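Local coordinates for guanosine 5'-monophosphate Reductase (Trypanosoma brucei brucei, PDB 6LK4), which probably reduces GMP to IMP with NADPH and release of ammonia, and binds guanine nucleotides such as GTP in a regulatory pair of CBS motifs, at residues Glu90-Gln95 and Arg226-Val231; Ser101-Leu106 and Gly125-Leu130; Asn375-Thr380 and Gly441-Gln446; Gln95-Glu100 and Tyr205-Ser210. All blocks are in the same frame, centred on the assembly; numbering follows the deposited sequence.

Contact 1. Residues Glu90-Gln95 and Arg226-Val231; sequences EVKRAQ and RGRLLV. With GTP (guanosine-5'-triphosphate), chain B.
Lys92, on helix 81-92, reaches across to the loop 226-231, and its chain can be followed atom by atom. CB lies near the Arg228 guanidinium, 4.1 Å from NH1. A bend at chi2 (-53°) then swings the chain over one face of that group, with Lys92 CD 3.7 Å from Arg228 NE; the two chains cross at about a right angle. CE continues toward the backbone, and NZ ends 2.7 Å from Leu229 O in a hydrogen bond that arrives tilted 34° from the carbonyl plane. Two like charges come close here, but Asp224 forms salt bridges with both Lys92 and Arg228, and Asp254 with Lys92 as well, which probably balances them. The opposite face of the Arg228 guanidinium is met by that of Arg226. A long basic chain suits position 92, since its methylenes pack while its amine reaches a backbone carbonyl and two carboxylates.

Beside this polar end the contact is apolar. Leu229 turns CD1 to Ala94 CB at 3.9 Å and sets CD2 against the Gln95 amide, these side chains also crossing nearly at right angles, while Val91 CG1 meets Val231 CB at 3.9 Å. The backbones also touch, Arg228 CA lying 3.4 Å from Gln95 O as a CA-H...O contact.

Arg93 points the other way, giving NE to N7 of GTP (3.1 Å) and NH2 to O6, the two acceptors of the guanine Hoogsteen edge. The contact sits where the chain leaves the TIM barrel for the inserted CBS module of the IMPDH/GMPR family and returns to it.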
# COMPACT_ATOMS: atom_id res chain seq x y z
N GLU A 90 -17.03 3.01 45.44
CA GLU A 90 -15.87 3.88 45.20
C GLU A 90 -16.29 5.21 44.60
O GLU A 90 -15.78 6.26 45.01
CB GLU A 90 -14.88 3.18 44.29
CG GLU A 90 -14.17 2.03 44.94
CD GLU A 90 -13.09 1.48 44.06
OE1 GLU A 90 -12.62 2.22 43.16
OE2 GLU A 90 -12.71 0.30 44.25
N VAL A 91 -17.18 5.19 43.60
CA VAL A 91 -17.68 6.44 43.03
C VAL A 91 -18.27 7.32 44.12
O VAL A 91 -17.99 8.52 44.20
CB VAL A 91 -18.71 6.16 41.92
CG1 VAL A 91 -19.23 7.47 41.35
CG2 VAL A 91 -18.09 5.31 40.83
N LYS A 92 -19.09 6.72 45.00
CA LYS A 92 -19.69 7.48 46.09
C LYS A 92 -18.64 8.00 47.05
O LYS A 92 -18.84 9.03 47.71
CB LYS A 92 -20.72 6.61 46.80
CG LYS A 92 -21.96 6.37 45.99
CD LYS A 92 -22.54 7.72 45.54
CE LYS A 92 -24.01 7.61 45.21
NZ LYS A 92 -24.49 8.82 44.49
N ARG A 93 -17.51 7.31 47.13
CA ARG A 93 -16.43 7.70 48.02
C ARG A 93 -15.58 8.82 47.44
O ARG A 93 -14.70 9.34 48.14
CB ARG A 93 -15.55 6.47 48.31
CG ARG A 93 -14.89 6.48 49.66
CD ARG A 93 -15.88 6.49 50.79
NE ARG A 93 -15.20 6.89 52.01
CZ ARG A 93 -15.14 6.16 53.13
NH1 ARG A 93 -15.74 4.98 53.20
NH2 ARG A 93 -14.48 6.61 54.18
N ALA A 94 -15.82 9.21 46.18
CA ALA A 94 -14.90 10.11 45.50
C ALA A 94 -14.92 11.50 46.13
O ALA A 94 -13.86 12.11 46.34
CB ALA A 94 -15.25 10.18 44.02
N GLN A 95 -16.11 12.03 46.41
CA GLN A 95 -16.25 13.26 47.17
C GLN A 95 -17.55 13.20 47.97
O GLN A 95 -18.43 12.37 47.72
CB GLN A 95 -16.22 14.48 46.25
CG GLN A 95 -17.16 14.38 45.10
CD GLN A 95 -17.27 15.69 44.36
OE1 GLN A 95 -16.53 15.93 43.40
NE2 GLN A 95 -18.19 16.55 44.80
N ARG A 226 -26.26 14.14 49.49
CA ARG A 226 -25.18 14.18 50.44
C ARG A 226 -23.91 14.80 49.91
O ARG A 226 -22.92 14.82 50.58
CB ARG A 226 -24.89 12.77 50.91
CG ARG A 226 -25.90 12.24 51.88
CD ARG A 226 -25.89 10.73 51.91
NE ARG A 226 -24.63 10.24 52.40
CZ ARG A 226 -24.41 8.98 52.72
NH1 ARG A 226 -25.37 8.09 52.60
NH2 ARG A 226 -23.23 8.62 53.16
N GLY A 227 -23.96 15.32 48.71
CA GLY A 227 -22.78 15.88 48.08
C GLY A 227 -21.95 14.87 47.32
O GLY A 227 -20.87 15.22 46.81
N ARG A 228 -22.40 13.64 47.23
CA ARG A 228 -21.64 12.65 46.51
C ARG A 228 -21.97 12.68 45.03
O ARG A 228 -23.00 13.16 44.63
CB ARG A 228 -21.90 11.27 47.09
CG ARG A 228 -21.78 11.18 48.59
CD ARG A 228 -22.07 9.79 49.12
NE ARG A 228 -23.40 9.33 48.77
CZ ARG A 228 -23.92 8.19 49.17
NH1 ARG A 228 -23.24 7.39 49.93
NH2 ARG A 228 -25.12 7.85 48.81
N LEU A 229 -21.07 12.17 44.21
CA LEU A 229 -21.31 12.13 42.77
C LEU A 229 -22.47 11.20 42.44
O LEU A 229 -22.60 10.11 43.00
CB LEU A 229 -20.05 11.68 42.07
CG LEU A 229 -18.86 12.63 42.23
CD1 LEU A 229 -17.64 11.98 41.59
CD2 LEU A 229 -19.13 14.00 41.62
N LEU A 230 -23.35 11.67 41.55
CA LEU A 230 -24.42 10.84 40.99
C LEU A 230 -23.85 9.68 40.18
O LEU A 230 -22.92 9.87 39.39
CB LEU A 230 -25.30 11.67 40.07
CG LEU A 230 -26.36 12.63 40.59
CD1 LEU A 230 -27.31 12.97 39.45
CD2 LEU A 230 -27.08 12.01 41.72
N VAL A 231 -24.45 8.50 40.31
CA VAL A 231 -24.07 7.35 39.50
C VAL A 231 -25.28 6.42 39.34
O VAL A 231 -26.12 6.32 40.24
CB VAL A 231 -22.86 6.59 40.10
CG1 VAL A 231 -23.27 5.85 41.36
CG2 VAL A 231 -22.27 5.62 39.11
O3B GTP B . -6.86 14.23 45.51
PB GTP B . -7.88 15.15 46.34
O1B GTP B . -9.19 15.30 45.59
O2B GTP B . -7.27 16.51 46.62
O3A GTP B . -8.08 14.31 47.70
PA GTP B . -7.38 14.66 49.11
O1A GTP B . -6.73 16.02 49.16
O2A GTP B . -6.43 13.55 49.45
O5' GTP B . -8.62 14.68 50.14
C5' GTP B . -9.37 13.52 50.39
C4' GTP B . -10.55 13.39 49.43
O4' GTP B . -10.96 12.03 49.49
C3' GTP B . -11.78 14.22 49.80
O3' GTP B . -12.43 14.60 48.60
C2' GTP B . -12.66 13.24 50.54
O2' GTP B . -14.04 13.48 50.44
C1' GTP B . -12.29 11.91 49.91
N9 GTP B . -12.41 10.91 50.96
C8 GTP B . -13.22 9.82 50.93
N7 GTP B . -13.08 9.15 52.09
C5 GTP B . -12.18 9.82 52.86
C6 GTP B . -11.68 9.56 54.12
O6 GTP B . -12.07 8.55 54.73
N1 GTP B . -10.74 10.42 54.68
C2 GTP B . -10.32 11.52 53.97
N2 GTP B . -9.43 12.37 54.48
N3 GTP B . -10.83 11.76 52.70
C4 GTP B . -11.75 10.92 52.16

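Contact 2. Residues Ser101-Leu106 and Gly125-Leu130; sequences SPRIIL and GGVGCL. With GTP (guanosine-5'-triphosphate), chain B.
Leu130 packs against two residues of 101-106 by apolar contact: CD2 rests 3.6 Å from Arg103 CB, and CD1 lies 3.9 Å from Ile105 CD1, the latter two side chains crossing at a slant. Ile105 can reach it because CG1 stands anti to the backbone N (chi1 -160°), which carries CD1 out to the leucine. Helix 111-118 adds Ala114 and Leu118 to this patch, so branched aliphatic residues fit both positions.

The second kind of contact is with the guanine of GTP, which both segments border. Val127 lays its CG1 3.4 Å from C5 of the base, and the same methyl meets Arg103 CG at 4.1 Å. Gly128 suits its place because a side chain there would run into the ribose-phosphate link at O5'.

Hydrogen bonds supply the recognition. The backbone N of Arg103 donates to O6 at 2.9 Å and nearly straight, 167° at the hydrogen. At the other end of the base's Watson-Crick edge, N2 gives a weak bond to Cys129 SG, 3.5 Å long. Backbone bonds from Arg103 and Ile105 to Leu131 pair strand 104-105 parallel with strand 130-133 in the sheet of this CBS motif.

Charge enters through the Arg103 side chain. Bent at chi2 and chi3, it turns away from Leu130 and makes a cation-pi contact with Trp120, while its CG still passes 3.3 Å from O6.

An amide donor facing O6, with an acceptor sulfur near N2, is consistent with selection of guanine, though the sulfur bond is weak; adenine would offer neither partner.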
# COMPACT_ATOMS: atom_id res chain seq x y z
N SER A 101 -18.12 7.44 58.08
CA SER A 101 -17.11 6.42 58.38
C SER A 101 -15.74 6.79 57.83
O SER A 101 -15.20 6.09 56.96
CB SER A 101 -17.58 5.08 57.84
N PRO A 102 -15.15 7.90 58.26
CA PRO A 102 -13.84 8.29 57.70
C PRO A 102 -12.74 7.35 58.17
O PRO A 102 -12.80 6.79 59.27
CB PRO A 102 -13.62 9.70 58.25
CG PRO A 102 -14.46 9.76 59.49
CD PRO A 102 -15.66 8.90 59.21
N ARG A 103 -11.73 7.18 57.32
CA ARG A 103 -10.65 6.25 57.63
C ARG A 103 -9.93 6.67 58.90
O ARG A 103 -9.61 7.86 59.08
CB ARG A 103 -9.67 6.14 56.48
CG ARG A 103 -10.32 5.77 55.16
CD ARG A 103 -11.15 4.50 55.27
NE ARG A 103 -10.28 3.33 55.28
CZ ARG A 103 -10.70 2.08 55.45
NH1 ARG A 103 -11.99 1.80 55.62
NH2 ARG A 103 -9.82 1.10 55.45
N ILE A 104 -9.67 5.70 59.78
CA ILE A 104 -9.04 5.94 61.07
C ILE A 104 -7.72 5.15 61.15
O ILE A 104 -7.36 4.40 60.24
CB ILE A 104 -9.97 5.57 62.24
CG1 ILE A 104 -10.31 4.08 62.17
CG2 ILE A 104 -11.23 6.40 62.18
CD1 ILE A 104 -11.09 3.60 63.35
N ILE A 105 -7.00 5.35 62.25
CA ILE A 105 -5.77 4.61 62.52
C ILE A 105 -5.50 4.72 64.01
O ILE A 105 -6.03 5.59 64.70
CB ILE A 105 -4.58 5.14 61.68
CG1 ILE A 105 -3.47 4.09 61.60
CG2 ILE A 105 -4.07 6.48 62.23
CD1 ILE A 105 -2.29 4.50 60.78
N LEU A 106 -4.67 3.84 64.51
CA LEU A 106 -4.48 3.86 65.96
C LEU A 106 -3.12 4.44 66.33
O LEU A 106 -2.16 4.33 65.57
CB LEU A 106 -4.61 2.45 66.52
CG LEU A 106 -5.99 1.91 66.19
CD1 LEU A 106 -6.03 0.41 66.46
CD2 LEU A 106 -7.05 2.70 66.96
N GLY A 125 -7.06 7.05 44.32
CA GLY A 125 -6.17 8.06 44.84
C GLY A 125 -5.99 8.01 46.33
O GLY A 125 -5.19 8.78 46.86
N GLY A 126 -6.69 7.12 47.03
CA GLY A 126 -6.59 7.09 48.47
C GLY A 126 -7.35 8.25 49.09
O GLY A 126 -8.21 8.88 48.46
N VAL A 127 -7.02 8.53 50.35
CA VAL A 127 -7.67 9.57 51.13
C VAL A 127 -6.62 10.56 51.62
O VAL A 127 -5.42 10.26 51.68
CB VAL A 127 -8.48 8.99 52.30
CG1 VAL A 127 -9.49 7.96 51.80
CG2 VAL A 127 -7.54 8.38 53.32
N GLY A 128 -7.09 11.76 51.97
CA GLY A 128 -6.19 12.85 52.31
C GLY A 128 -5.70 12.88 53.74
O GLY A 128 -4.74 13.58 54.03
N CYS A 129 -6.33 12.14 54.64
CA CYS A 129 -5.82 12.12 55.99
C CYS A 129 -6.35 10.88 56.67
O CYS A 129 -7.28 10.23 56.20
CB CYS A 129 -6.22 13.38 56.77
SG CYS A 129 -7.87 13.25 57.43
N LEU A 130 -5.75 10.54 57.79
CA LEU A 130 -6.25 9.50 58.67
C LEU A 130 -6.53 10.12 60.02
O LEU A 130 -5.74 10.93 60.52
CB LEU A 130 -5.25 8.35 58.83
CG LEU A 130 -4.91 7.57 57.57
CD1 LEU A 130 -3.80 6.59 57.86
CD2 LEU A 130 -6.15 6.85 57.03
O3B GTP B . -6.86 14.23 45.51
PB GTP B . -7.88 15.15 46.34
O1B GTP B . -9.19 15.30 45.59
O2B GTP B . -7.27 16.51 46.62
O3A GTP B . -8.08 14.31 47.70
PA GTP B . -7.38 14.66 49.11
O1A GTP B . -6.73 16.02 49.16
O2A GTP B . -6.43 13.55 49.45
O5' GTP B . -8.62 14.68 50.14
C5' GTP B . -9.37 13.52 50.39
C4' GTP B . -10.55 13.39 49.43
O4' GTP B . -10.96 12.03 49.49
C3' GTP B . -11.78 14.22 49.80
O3' GTP B . -12.43 14.60 48.60
C2' GTP B . -12.66 13.24 50.54
O2' GTP B . -14.04 13.48 50.44
C1' GTP B . -12.29 11.91 49.91
N9 GTP B . -12.41 10.91 50.96
C8 GTP B . -13.22 9.82 50.93
N7 GTP B . -13.08 9.15 52.09
C5 GTP B . -12.18 9.82 52.86
C6 GTP B . -11.68 9.56 54.12
O6 GTP B . -12.07 8.55 54.73
N1 GTP B . -10.74 10.42 54.68
C2 GTP B . -10.32 11.52 53.97
N2 GTP B . -9.43 12.37 54.48
N3 GTP B . -10.83 11.76 52.70
C4 GTP B . -11.75 10.92 52.16

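Contact 3. Residues Asn375-Thr380 and Gly441-Gln446; sequences NMLAGT and GPIVRQ. With PO4 (phosphate ion), chain C.
Ile443, on helix 440-457, packs against the loop 375-380 of the TIM-barrel domain, so the contact joins the loop after the eighth barrel strand, 370-373, to the next modelled helix.

The side-chain contacts between the segments are apolar. The closest is between two methyls: Ile443 CD1 lies 3.7 Å from Thr380 CG2, the side chains crossing obliquely. The other branch, Ile443 CG2, faces Leu377 CD2 at 4.3 Å. That leucine methyl is also 4.4 Å from Val444 CG2, and so sits before two successive residues of the helix. Beta-branched residues suit this helix face, as each offers methyls close to the backbone. Met62 of helix 60-69 touches both Leu377 and Thr380, and Met66 touches Val444, extending the apolar layer.

Hydrogen bonds serve instead to shape the loop. Leu377 to Thr380 form a type II beta turn, in which Gly379 takes the positive phi (70°) that glycine tolerates well. The turn's backbone bond, Thr380 N to Leu377 O, is weak.

A phosphate ion, probably from the crystallisation liquor, marks the loop's start. It accepts a bond from Asn375 N at 3.0 Å and others from the backbone N of Gly353 and Gly374, three residues known to bind GMP in this protein.

Threonine is apt at the turn's end because its two branches divide the work. With chi1 at 51°, OG1 lies between the backbone N and the carbonyl carbon, and CG2 is left to meet the isoleucine; OG1 donates to Leu377 O at 2.6 Å, in the carbonyl plane.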
# COMPACT_ATOMS: atom_id res chain seq x y z
N ASN A 375 -18.50 4.32 22.00
CA ASN A 375 -17.24 4.41 21.25
C ASN A 375 -16.52 5.73 21.48
O ASN A 375 -15.30 5.74 21.70
CB ASN A 375 -17.51 4.21 19.75
CG ASN A 375 -17.52 2.73 19.36
N MET A 376 -17.24 6.85 21.44
CA MET A 376 -16.59 8.15 21.59
C MET A 376 -15.88 8.28 22.93
O MET A 376 -14.96 9.10 23.06
CB MET A 376 -17.60 9.29 21.40
CG MET A 376 -18.39 9.22 20.08
SD MET A 376 -19.76 10.40 19.85
CE MET A 376 -18.85 11.91 19.55
N LEU A 377 -16.25 7.48 23.93
CA LEU A 377 -15.63 7.60 25.24
C LEU A 377 -14.70 6.45 25.58
O LEU A 377 -13.91 6.57 26.53
CB LEU A 377 -16.70 7.70 26.34
CG LEU A 377 -17.64 8.89 26.22
CD1 LEU A 377 -18.46 9.00 27.48
CD2 LEU A 377 -16.85 10.17 25.97
N ALA A 378 -14.76 5.34 24.85
CA ALA A 378 -13.84 4.25 25.12
C ALA A 378 -12.42 4.69 24.82
O ALA A 378 -12.19 5.60 24.01
CB ALA A 378 -14.21 3.02 24.30
N GLY A 379 -11.46 4.09 25.50
CA GLY A 379 -10.09 4.46 25.20
C GLY A 379 -9.69 5.86 25.62
O GLY A 379 -8.60 6.32 25.25
N THR A 380 -10.54 6.55 26.36
CA THR A 380 -10.08 7.70 27.14
C THR A 380 -9.40 7.20 28.40
O THR A 380 -9.54 6.03 28.79
CB THR A 380 -11.26 8.60 27.48
OG1 THR A 380 -12.29 7.80 28.07
CG2 THR A 380 -11.80 9.26 26.22
N GLY A 441 -12.73 14.36 30.16
CA GLY A 441 -13.30 15.65 30.47
C GLY A 441 -13.35 16.62 29.30
O GLY A 441 -14.39 17.20 29.01
N PRO A 442 -12.22 16.82 28.62
CA PRO A 442 -12.23 17.78 27.50
C PRO A 442 -13.01 17.28 26.31
O PRO A 442 -13.60 18.10 25.59
CB PRO A 442 -10.74 17.97 27.18
CG PRO A 442 -10.03 17.56 28.41
CD PRO A 442 -10.85 16.44 28.98
N ILE A 443 -13.01 15.97 26.05
CA ILE A 443 -13.84 15.45 24.97
C ILE A 443 -15.31 15.75 25.24
O ILE A 443 -16.04 16.23 24.37
CB ILE A 443 -13.61 13.94 24.81
CG1 ILE A 443 -12.22 13.66 24.22
CG2 ILE A 443 -14.68 13.33 23.95
CD1 ILE A 443 -11.96 12.17 23.97
N VAL A 444 -15.75 15.51 26.48
CA VAL A 444 -17.12 15.79 26.86
C VAL A 444 -17.42 17.27 26.72
O VAL A 444 -18.47 17.66 26.20
CB VAL A 444 -17.39 15.27 28.29
CG1 VAL A 444 -18.52 16.04 28.97
CG2 VAL A 444 -17.72 13.80 28.26
N ARG A 445 -16.50 18.12 27.16
CA ARG A 445 -16.75 19.56 27.10
C ARG A 445 -16.90 20.04 25.66
O ARG A 445 -17.73 20.90 25.38
CB ARG A 445 -15.65 20.32 27.82
CG ARG A 445 -16.03 20.73 29.22
CD ARG A 445 -14.84 21.29 29.96
NE ARG A 445 -14.26 20.31 30.87
CZ ARG A 445 -12.98 19.94 30.88
NH1 ARG A 445 -12.13 20.47 30.00
NH2 ARG A 445 -12.56 19.02 31.75
N GLN A 446 -16.11 19.48 24.75
CA GLN A 446 -16.24 19.87 23.34
C GLN A 446 -17.55 19.35 22.76
O GLN A 446 -18.23 20.06 22.02
CB GLN A 446 -15.05 19.37 22.53
P PO4 C . -22.25 3.44 20.48
O1 PO4 C . -22.81 3.42 19.06
O2 PO4 C . -23.04 2.48 21.35
O3 PO4 C . -22.38 4.85 21.04
O4 PO4 C . -20.79 3.03 20.47

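Contact 4. Residues Gln95-Glu100 and Tyr205-Ser210; sequences QSFLIE and YLVTLS. With GTP (guanosine-5'-triphosphate), chain B.
Ile99 N donates to Leu206 O in a sound backbone bond, 2.9 Å long and 168° at the hydrogen. The return bond, Leu206 N to Ile99 O, is weak, and strand 99-100 is a weakly bonded antiparallel edge of its sheet.

Toward the nucleotide, Ile99 CD1 touches Thr208 CG2 at 3.5 Å and lies 4.0 Å from Leu206 CG. Leu206 in turn puts CD2 3.5 Å from N2 of the guanine, and Ile99 CG2 approaches N7, so two aliphatic residues border the base.

Tyr205 gathers a second group. With its CG set opposite the carbonyl carbon (chi1 -55°), Leu98 carries CD1 over the centre of the ring, 4.2 Å from the centroid, a CH-pi contact only 7° off the normal. Glu100 CG meets the same ring at its edge, in plane. The carboxylate beyond it goes to Arg226 as a salt bridge; an acidic residue suits this exposed position. Leu98 CD2 also packs against Val207 CG2 at 3.5 Å, and Phe97 brings CE1 toward the valine's other methyl.

Farther out, polar groups take over. Ser96 OG bonds to Leu98 O from above the carbonyl plane, which probably steadies the turn of the chain before Ile99. Thr208, at the N-cap of helix 209-216, accepts a hydrogen bond through OG1 from the backbone N of Asp211, whose carboxylate holds GTP.

The chemistry divides accordingly: backbone bonding and apolar packing join the short strand 99-100, at the start of the first CBS motif, to the second motif, while the capped helix start presents polar groups to the nucleotide.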
# COMPACT_ATOMS: atom_id res chain seq x y z
N GLN A 95 -16.11 12.03 46.41
CA GLN A 95 -16.25 13.26 47.17
C GLN A 95 -17.55 13.20 47.97
O GLN A 95 -18.43 12.37 47.72
CB GLN A 95 -16.22 14.48 46.25
CG GLN A 95 -17.16 14.38 45.10
CD GLN A 95 -17.27 15.69 44.36
OE1 GLN A 95 -16.53 15.93 43.40
NE2 GLN A 95 -18.19 16.55 44.80
N SER A 96 -17.66 14.09 48.95
CA SER A 96 -18.87 14.18 49.75
C SER A 96 -18.84 15.50 50.49
O SER A 96 -17.87 16.25 50.41
CB SER A 96 -18.96 13.01 50.74
OG SER A 96 -20.13 13.12 51.53
N PHE A 97 -19.91 15.79 51.22
CA PHE A 97 -19.83 16.88 52.19
C PHE A 97 -19.43 16.31 53.55
O PHE A 97 -18.32 16.55 54.03
CB PHE A 97 -21.14 17.65 52.25
CG PHE A 97 -21.08 18.81 53.16
CD1 PHE A 97 -20.12 19.80 52.95
CD2 PHE A 97 -21.91 18.90 54.26
CE1 PHE A 97 -20.02 20.89 53.80
CE2 PHE A 97 -21.81 19.99 55.11
CZ PHE A 97 -20.87 20.98 54.88
N LEU A 98 -20.32 15.55 54.17
CA LEU A 98 -19.97 14.81 55.37
C LEU A 98 -19.50 13.42 54.96
O LEU A 98 -20.28 12.63 54.42
CB LEU A 98 -21.15 14.70 56.33
CG LEU A 98 -21.80 16.01 56.74
CD1 LEU A 98 -22.77 15.77 57.86
CD2 LEU A 98 -20.75 16.98 57.15
N ILE A 99 -18.23 13.12 55.21
CA ILE A 99 -17.72 11.78 54.95
C ILE A 99 -18.23 10.88 56.07
O ILE A 99 -17.87 11.06 57.23
CB ILE A 99 -16.20 11.75 54.87
CG1 ILE A 99 -15.70 12.75 53.82
CG2 ILE A 99 -15.72 10.34 54.55
CD1 ILE A 99 -14.27 13.17 54.01
N GLU A 100 -19.08 9.92 55.72
CA GLU A 100 -19.45 8.90 56.68
C GLU A 100 -18.29 7.93 56.86
O GLU A 100 -17.56 7.63 55.90
CB GLU A 100 -20.70 8.15 56.23
CG GLU A 100 -21.98 8.96 56.32
CD GLU A 100 -23.20 8.10 56.07
OE1 GLU A 100 -23.05 6.86 56.06
OE2 GLU A 100 -24.30 8.66 55.87
N TYR A 205 -18.06 12.20 61.71
CA TYR A 205 -17.88 12.55 60.30
C TYR A 205 -16.59 13.32 60.13
O TYR A 205 -15.93 13.72 61.10
CB TYR A 205 -19.03 13.41 59.75
CG TYR A 205 -20.40 12.84 59.93
CD1 TYR A 205 -20.93 11.95 59.00
CD2 TYR A 205 -21.20 13.20 61.01
CE1 TYR A 205 -22.20 11.44 59.15
CE2 TYR A 205 -22.47 12.70 61.16
CZ TYR A 205 -22.97 11.81 60.23
OH TYR A 205 -24.23 11.29 60.39
N LEU A 206 -16.24 13.55 58.86
CA LEU A 206 -15.11 14.38 58.48
C LEU A 206 -15.55 15.30 57.36
O LEU A 206 -16.22 14.86 56.41
CB LEU A 206 -13.91 13.52 58.03
CG LEU A 206 -12.72 14.35 57.51
CD1 LEU A 206 -12.24 15.33 58.60
CD2 LEU A 206 -11.55 13.51 57.00
N VAL A 207 -15.19 16.58 57.46
CA VAL A 207 -15.35 17.53 56.38
C VAL A 207 -13.96 18.00 55.99
O VAL A 207 -13.17 18.39 56.85
CB VAL A 207 -16.26 18.70 56.78
CG1 VAL A 207 -16.62 19.54 55.57
CG2 VAL A 207 -17.51 18.16 57.46
N THR A 208 -13.64 17.94 54.69
CA THR A 208 -12.31 18.25 54.21
C THR A 208 -12.37 19.52 53.39
O THR A 208 -13.34 19.77 52.69
CB THR A 208 -11.70 17.13 53.34
OG1 THR A 208 -12.28 17.15 52.02
CG2 THR A 208 -11.93 15.78 53.96
N LEU A 209 -11.28 20.29 53.45
CA LEU A 209 -11.16 21.48 52.61
C LEU A 209 -11.27 21.11 51.14
O LEU A 209 -11.86 21.85 50.35
CB LEU A 209 -9.83 22.19 52.90
CG LEU A 209 -9.55 23.35 51.94
CD1 LEU A 209 -10.50 24.50 52.22
CD2 LEU A 209 -8.13 23.82 52.05
N SER A 210 -10.73 19.95 50.77
CA SER A 210 -10.83 19.50 49.38
C SER A 210 -12.28 19.44 48.91
O SER A 210 -12.60 19.89 47.80
CB SER A 210 -10.15 18.13 49.25
OG SER A 210 -10.50 17.48 48.04
O3B GTP B . -6.86 14.23 45.51
PB GTP B . -7.88 15.15 46.34
O1B GTP B . -9.19 15.30 45.59
O2B GTP B . -7.27 16.51 46.62
O3A GTP B . -8.08 14.31 47.70
PA GTP B . -7.38 14.66 49.11
O1A GTP B . -6.73 16.02 49.16
O2A GTP B . -6.43 13.55 49.45
O5' GTP B . -8.62 14.68 50.14
C5' GTP B . -9.37 13.52 50.39
C4' GTP B . -10.55 13.39 49.43
O4' GTP B . -10.96 12.03 49.49
C3' GTP B . -11.78 14.22 49.80
O3' GTP B . -12.43 14.60 48.60
C2' GTP B . -12.66 13.24 50.54
O2' GTP B . -14.04 13.48 50.44
C1' GTP B . -12.29 11.91 49.91
N9 GTP B . -12.41 10.91 50.96
C8 GTP B . -13.22 9.82 50.93
N7 GTP B . -13.08 9.15 52.09
C5 GTP B . -12.18 9.82 52.86
C6 GTP B . -11.68 9.56 54.12
O6 GTP B . -12.07 8.55 54.73
N1 GTP B . -10.74 10.42 54.68
C2 GTP B . -10.32 11.52 53.97
N2 GTP B . -9.43 12.37 54.48
N3 GTP B . -10.83 11.76 52.70
C4 GTP B . -11.75 10.92 52.16

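From the N terminus, helix 81-92 leads out of the barrel and opens contact 1, and Gln95 passes straight into contact 4. The chain then opens contact 2, which closes first, after a short excursion through helix 111-118. Contact 4 closes next, at strand 203-208 and the start of helix 209-216, late in the second CBS motif, and contact 1 last, where the chain re-enters the barrel at strand 232-235. Contact 2 is therefore nested in contact 4, and contact 4 in contact 1; all three touch GTP, and Arg226 with Glu100 links contacts 1 and 4. Contact 3 follows in series, tying the last barrel strand's loop to helix 440-457, its centre about 21 Å from that of contact 1.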